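Local structure of putative surface-anchored fimbrial subunit (Corynebacterium diphtheriae, 3HR6) at residues R324-Q329 / F354-D359; T310-F315 / E425-I430. The protein forms the shaft of a cell-surface pilus as its major pilin, built from tandem Ig-like modules stabilised by isopeptide and disulfide bonds. All blocks are in the same frame, centred on the assembly; numbering follows the deposited sequence.

How the contacts relate
The two contacts lie in one beta module, contact 1 inside the loop closed by contact 2. From the N terminus the chain first enters 310-315, the end of strand 302-315, and then 324-329, leading into strand 327-333. It returns at 354-359 to close the short loop of contact 1, antiparallel. Only much later does 425-430 come back to lie parallel to 310-315, and contact 2 thereby closes a long loop in which contact 1 is nested whole. The contacts belong to different sheets that pack face to face: Phe328 of contact 1 rests on Ile311 and Ile430 of contact 2, while Ala326 and Thr356 meet the chain of Lys313.

Contact 1: R324-Q329 / F354-D359; sequences RTATFQ and FVTGQD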
loop_
_atom_site.group_PDB
_atom_site.type_symbol
_atom_site.label_atom_id
_atom_site.label_comp_id
_atom_site.label_asym_id
_atom_site.label_seq_id
_atom_site.Cartn_x
_atom_site.Cartn_y
_atom_site.Cartn_z
ATOM N N ARG A 324 -19.623 37.934 24.479
ATOM C CA ARG A 324 -18.163 37.981 24.584
ATOM C C ARG A 324 -17.532 36.916 23.727
ATOM O O ARG A 324 -17.812 35.729 23.899
ATOM C CB ARG A 324 -17.719 37.810 26.030
ATOM C CG ARG A 324 -18.238 38.882 26.954
ATOM C CD ARG A 324 -17.737 38.749 28.371
ATOM N NE ARG A 324 -18.311 37.588 29.061
ATOM C CZ ARG A 324 -18.405 37.436 30.387
ATOM N NH1 ARG A 324 -17.967 38.359 31.223
ATOM N NH2 ARG A 324 -18.919 36.329 30.891
ATOM N N THR A 325 -16.689 37.343 22.784
ATOM C CA THR A 325 -15.934 36.401 21.993
ATOM C C THR A 325 -14.549 36.959 21.685
ATOM O O THR A 325 -14.321 38.174 21.722
ATOM C CB THR A 325 -16.697 35.973 20.716
ATOM O OG1 THR A 325 -15.969 34.947 20.051
ATOM C CG2 THR A 325 -16.897 37.132 19.759
ATOM N N ALA A 326 -13.607 36.050 21.456
ATOM C CA ALA A 326 -12.268 36.413 21.069
ATOM C C ALA A 326 -11.926 35.646 19.800
ATOM O O ALA A 326 -12.532 34.600 19.510
ATOM C CB ALA A 326 -11.263 36.105 22.178
ATOM N N THR A 327 -10.952 36.169 19.061
ATOM C CA THR A 327 -10.493 35.612 17.806
ATOM C C THR A 327 -8.979 35.380 17.906
ATOM O O THR A 327 -8.245 36.203 18.460
ATOM C CB THR A 327 -10.832 36.558 16.626
ATOM O OG1 THR A 327 -12.256 36.806 16.577
ATOM C CG2 THR A 327 -10.293 36.009 15.266
ATOM N N PHE A 328 -8.541 34.219 17.407
ATOM C CA PHE A 328 -7.143 33.813 17.406
ATOM C C PHE A 328 -6.734 33.369 16.023
ATOM O O PHE A 328 -7.565 32.889 15.203
ATOM C CB PHE A 328 -6.880 32.661 18.387
ATOM C CG PHE A 328 -7.219 33.000 19.803
ATOM C CD1 PHE A 328 -6.227 33.461 20.687
ATOM C CD2 PHE A 328 -8.521 32.909 20.256
ATOM C CE1 PHE A 328 -6.533 33.810 21.978
ATOM C CE2 PHE A 328 -8.846 33.259 21.547
ATOM C CZ PHE A 328 -7.851 33.699 22.435
ATOM N N GLN A 329 -5.461 33.611 15.748
ATOM C CA GLN A 329 -4.804 32.993 14.624
ATOM C C GLN A 329 -3.675 32.108 15.124
ATOM O O GLN A 329 -3.028 32.351 16.173
ATOM C CB GLN A 329 -4.357 34.037 13.609
ATOM C CG GLN A 329 -5.483 34.834 13.045
ATOM C CD GLN A 329 -5.022 35.730 11.921
ATOM O OE1 GLN A 329 -4.250 36.664 12.151
ATOM N NE2 GLN A 329 -5.537 35.492 10.724
ATOM N N PHE A 354 -9.956 31.800 14.218
ATOM C CA PHE A 354 -10.765 30.924 15.024
ATOM C C PHE A 354 -11.407 31.745 16.132
ATOM O O PHE A 354 -10.701 32.422 16.895
ATOM C CB PHE A 354 -9.894 29.788 15.552
ATOM C CG PHE A 354 -9.169 29.105 14.468
ATOM C CD1 PHE A 354 -9.817 28.110 13.722
ATOM C CD2 PHE A 354 -7.907 29.535 14.083
ATOM C CE1 PHE A 354 -9.148 27.527 12.636
ATOM C CE2 PHE A 354 -7.268 28.957 13.000
ATOM C CZ PHE A 354 -7.902 27.945 12.294
ATOM N N VAL A 355 -12.726 31.711 16.150
ATOM C CA VAL A 355 -13.523 32.493 17.083
ATOM C C VAL A 355 -14.118 31.618 18.172
ATOM O O VAL A 355 -14.639 30.504 17.929
ATOM C CB VAL A 355 -14.592 33.276 16.340
ATOM C CG1 VAL A 355 -15.382 34.140 17.286
ATOM C CG2 VAL A 355 -13.886 34.142 15.288
ATOM N N THR A 356 -13.940 32.082 19.387
ATOM C CA THR A 356 -14.480 31.354 20.525
ATOM C C THR A 356 -15.989 31.424 20.561
ATOM O O THR A 356 -16.625 32.456 20.258
ATOM C CB THR A 356 -13.853 31.823 21.851
ATOM O OG1 THR A 356 -14.148 33.196 22.075
ATOM C CG2 THR A 356 -12.349 31.652 21.839
ATOM N N GLY A 357 -16.600 30.322 20.980
ATOM C CA GLY A 357 -18.031 30.240 21.086
ATOM C C GLY A 357 -18.548 30.671 22.449
ATOM O O GLY A 357 -17.782 31.075 23.314
ATOM N N GLN A 358 -19.855 30.640 22.631
ATOM C CA GLN A 358 -20.420 31.059 23.901
ATOM C C GLN A 358 -19.880 30.242 25.072
ATOM O O GLN A 358 -19.791 30.744 26.196
ATOM C CB GLN A 358 -21.931 31.006 23.842
ATOM C CG GLN A 358 -22.487 32.062 22.895
ATOM C CD GLN A 358 -23.979 32.212 22.960
ATOM O OE1 GLN A 358 -24.625 31.867 23.959
ATOM N NE2 GLN A 358 -24.547 32.768 21.901
ATOM N N ASP A 359 -19.551 28.979 24.816
ATOM C CA ASP A 359 -19.001 28.108 25.857
ATOM C C ASP A 359 -17.494 28.297 26.039
ATOM O O ASP A 359 -16.858 27.599 26.841
ATOM C CB ASP A 359 -19.291 26.637 25.542
ATOM C CG ASP A 359 -18.690 26.156 24.228
ATOM O OD1 ASP A 359 -18.015 26.891 23.435
ATOM O OD2 ASP A 359 -18.877 24.954 23.948
HETATM O O HOH W 1 -16.295 33.371 23.545
#
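Thr356 reaches across to Ala326 and Phe328 with its two branches divided by character. A first torsion of 62° places OG1 between the backbone N and the carbonyl carbon, facing the other segment, where it accepts a nearly straight hydrogen bond from Ala326 N at 3.0 Å. The hydroxyl thus does the work of a backbone carbonyl just where regular pairing ends, and it donates a hydrogen bond to a water that in turn donates to Arg324 O and Gly357 O. The methyl branch meets the Phe328 ring at its edge, close to the ring plane, with CG2 3.9 Å from CE2. In one of two deposited conformers Thr325 OG1 donates to Thr356 O, a bond that is therefore less certain.

The backbone fixes these positions. Thr356 N donates to Ala326 O at 2.9 Å, and Phe328 and Phe354 bond to each other in both directions as an antiparallel hydrogen-bonded pair, with 2.8 Å from Phe354 N to Phe328 O. Phe328 and Phe354 turn to one face, Phe328 toward strand 302-315 and Phe354 toward strand 361-375. On the reverse face Val355 crosses Thr327 at a slant, Val355 CG2 lying 3.4 Å from Thr327 OG1 in a non-hydrogen-bonded pair. A short edge strand laid antiparallel beside strand 327-333, with its aromatic face turned inward, is in keeping with one layer of an Ig-like beta sandwich.

Contact 2: T310-F315 / E425-I430; sequences TIEKSF and EQKVKI
Thr310 and Gln426 begin a ladder of five backbone hydrogen bonds between two parallel strands. Thr310 N donates to Gln426 O and Val428 N to Thr310 O, the latter at 2.7 Å; Glu312 then bonds to Val428 and Ile430 in the same alternating fashion. Ser314 N, donating to Ile430 O at 2.8 Å, completes the run. The strand axes approach to 4.6 Å and diverge by only 17°.

Apolar contacts gather on the face carrying Ile311, Lys313, Val428 and Ile430. Ile311 CG2 and Ile430 CD1 lie 4.1 Å apart, and the aliphatic part of Lys313 passes over Ile430, its CD 3.9 Å from Ile430 CG2. Bends at chi2 (78°) and chi4 carry the Lys313 chain forward along its own strand, bringing NZ over one face of the Phe315 ring, toward its rim. There NZ is linked covalently to CG of Asn432, and as the nitrogen of this isopeptide it donates to Ser314 O at 3.1 Å.

Charged groups occupy the reverse face. Glu312 OE2 forms a long salt bridge of 3.7 Å with Lys427 NZ, while the methylenes of Lys427 cross the carboxylate. Lys429 runs alongside Glu312 and joins the network, although the modelled positions of its ammonium and of OE1 are doubtful. A water connects Thr310 OG1 with Glu425 OE2.

A lysine of the first strand joined to an asparagine of the last is consistent with a CnaB-type pilin module. Strand 302-315 is flanked by 424-432 and, on its other side, by antiparallel strand 361-375; strand 410-412 touches Val428, and strand 327-333 of the second sheet covers the face of Ile311 and Ile430.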
loop_
_atom_site.group_PDB
_atom_site.type_symbol
_atom_site.label_atom_id
_atom_site.label_comp_id
_atom_site.label_asym_id
_atom_site.label_seq_id
_atom_site.Cartn_x
_atom_site.Cartn_y
_atom_site.Cartn_z
ATOM N N THR A 310 -7.355 22.781 21.343
ATOM C CA THR A 310 -8.653 23.281 21.865
ATOM C C THR A 310 -8.424 24.468 22.779
ATOM O O THR A 310 -7.727 24.362 23.790
ATOM C CB THR A 310 -9.498 22.197 22.564
ATOM O OG1 THR A 310 -9.765 21.135 21.635
ATOM C CG2 THR A 310 -10.824 22.764 23.026
ATOM N N ILE A 311 -9.032 25.606 22.441
ATOM C CA ILE A 311 -8.926 26.819 23.230
ATOM C C ILE A 311 -10.128 26.794 24.155
ATOM O O ILE A 311 -11.233 26.497 23.690
ATOM C CB ILE A 311 -8.946 28.109 22.320
ATOM C CG1 ILE A 311 -7.752 28.151 21.366
ATOM C CG2 ILE A 311 -8.943 29.397 23.180
ATOM C CD1 ILE A 311 -7.817 29.316 20.361
ATOM N N GLU A 312 -9.904 27.013 25.458
ATOM C CA GLU A 312 -10.982 27.170 26.453
ATOM C C GLU A 312 -10.864 28.576 26.991
ATOM O O GLU A 312 -10.007 28.859 27.849
ATOM C CB GLU A 312 -10.828 26.146 27.571
ATOM C CG GLU A 312 -10.967 24.763 27.057
ATOM C CD GLU A 312 -11.114 23.701 28.103
ATOM O OE1 GLU A 312 -11.058 23.986 29.316
ATOM O OE2 GLU A 312 -11.284 22.544 27.660
ATOM N N LYS A 313 -11.734 29.453 26.491
ATOM C CA LYS A 313 -11.645 30.893 26.770
ATOM C C LYS A 313 -12.581 31.278 27.891
ATOM O O LYS A 313 -13.711 30.787 27.983
ATOM C CB LYS A 313 -12.021 31.694 25.517
ATOM C CG LYS A 313 -11.769 33.198 25.623
ATOM C CD LYS A 313 -10.311 33.517 25.448
ATOM C CE LYS A 313 -10.062 35.011 25.417
ATOM N NZ LYS A 313 -10.428 35.797 26.617
ATOM N N SER A 314 -12.103 32.137 28.792
ATOM C CA SER A 314 -12.941 32.687 29.826
ATOM C C SER A 314 -12.715 34.207 29.817
ATOM O O SER A 314 -11.745 34.697 29.200
ATOM C CB SER A 314 -12.606 32.067 31.187
ATOM O OG SER A 314 -11.230 32.206 31.476
ATOM N N PHE A 315 -13.649 34.919 30.423
ATOM C CA PHE A 315 -13.577 36.365 30.586
ATOM C C PHE A 315 -13.726 36.677 32.066
ATOM O O PHE A 315 -14.752 36.424 32.699
ATOM C CB PHE A 315 -14.620 37.071 29.727
ATOM C CG PHE A 315 -14.333 36.989 28.267
ATOM C CD1 PHE A 315 -13.615 37.990 27.622
ATOM C CD2 PHE A 315 -14.745 35.897 27.526
ATOM C CE1 PHE A 315 -13.301 37.893 26.248
ATOM C CE2 PHE A 315 -14.481 35.820 26.182
ATOM C CZ PHE A 315 -13.741 36.804 25.527
ATOM N N GLU A 425 -3.099 16.238 21.072
ATOM C CA GLU A 425 -3.974 17.317 21.498
ATOM C C GLU A 425 -3.303 18.239 22.466
ATOM O O GLU A 425 -2.455 17.841 23.268
ATOM C CB GLU A 425 -5.240 16.727 22.108
ATOM C CG GLU A 425 -6.029 16.005 21.036
ATOM C CD GLU A 425 -7.464 15.821 21.416
ATOM O OE1 GLU A 425 -7.793 14.671 21.754
ATOM O OE2 GLU A 425 -8.223 16.845 21.390
ATOM N N GLN A 426 -3.725 19.485 22.454
ATOM C CA GLN A 426 -3.373 20.383 23.540
ATOM C C GLN A 426 -4.596 21.228 23.845
ATOM O O GLN A 426 -5.192 21.757 22.919
ATOM C CB GLN A 426 -2.206 21.273 23.105
ATOM C CG GLN A 426 -1.641 22.151 24.185
ATOM C CD GLN A 426 -1.123 21.333 25.351
ATOM O OE1 GLN A 426 -1.674 21.390 26.436
ATOM N NE2 GLN A 426 -0.112 20.530 25.109
ATOM N N LYS A 427 -4.949 21.331 25.123
ATOM C CA LYS A 427 -5.986 22.232 25.591
ATOM C C LYS A 427 -5.302 23.492 26.088
ATOM O O LYS A 427 -4.387 23.406 26.883
ATOM C CB LYS A 427 -6.765 21.561 26.728
ATOM C CG LYS A 427 -7.941 22.347 27.277
ATOM C CD LYS A 427 -8.388 21.776 28.598
ATOM C CE LYS A 427 -9.090 20.435 28.444
ATOM N NZ LYS A 427 -9.594 19.956 29.766
ATOM N N VAL A 428 -5.765 24.660 25.645
ATOM C CA VAL A 428 -5.159 25.927 25.998
ATOM C C VAL A 428 -6.221 26.766 26.708
ATOM O O VAL A 428 -7.150 27.235 26.082
ATOM C CB VAL A 428 -4.669 26.641 24.737
ATOM C CG1 VAL A 428 -3.930 27.929 25.098
ATOM C CG2 VAL A 428 -3.775 25.670 23.935
ATOM N N LYS A 429 -6.069 26.908 28.016
ATOM C CA LYS A 429 -6.991 27.726 28.814
ATOM C C LYS A 429 -6.539 29.168 28.807
ATOM O O LYS A 429 -5.398 29.467 29.235
ATOM C CB LYS A 429 -7.031 27.225 30.246
ATOM C CG LYS A 429 -7.516 25.812 30.319
ATOM C CD LYS A 429 -7.879 25.477 31.741
ATOM C CE LYS A 429 -8.332 24.030 31.846
ATOM N NZ LYS A 429 -9.665 23.841 31.188
ATOM N N ILE A 430 -7.435 30.063 28.377
ATOM C CA ILE A 430 -7.095 31.481 28.256
ATOM C C ILE A 430 -8.181 32.290 28.933
ATOM O O ILE A 430 -9.355 32.180 28.595
ATOM C CB ILE A 430 -6.952 31.893 26.779
ATOM C CG1 ILE A 430 -5.844 31.084 26.110
ATOM C CG2 ILE A 430 -6.619 33.369 26.642
ATOM C CD1 ILE A 430 -5.716 31.389 24.665
HETATM O O HOH W 2 -7.527 19.475 21.473
#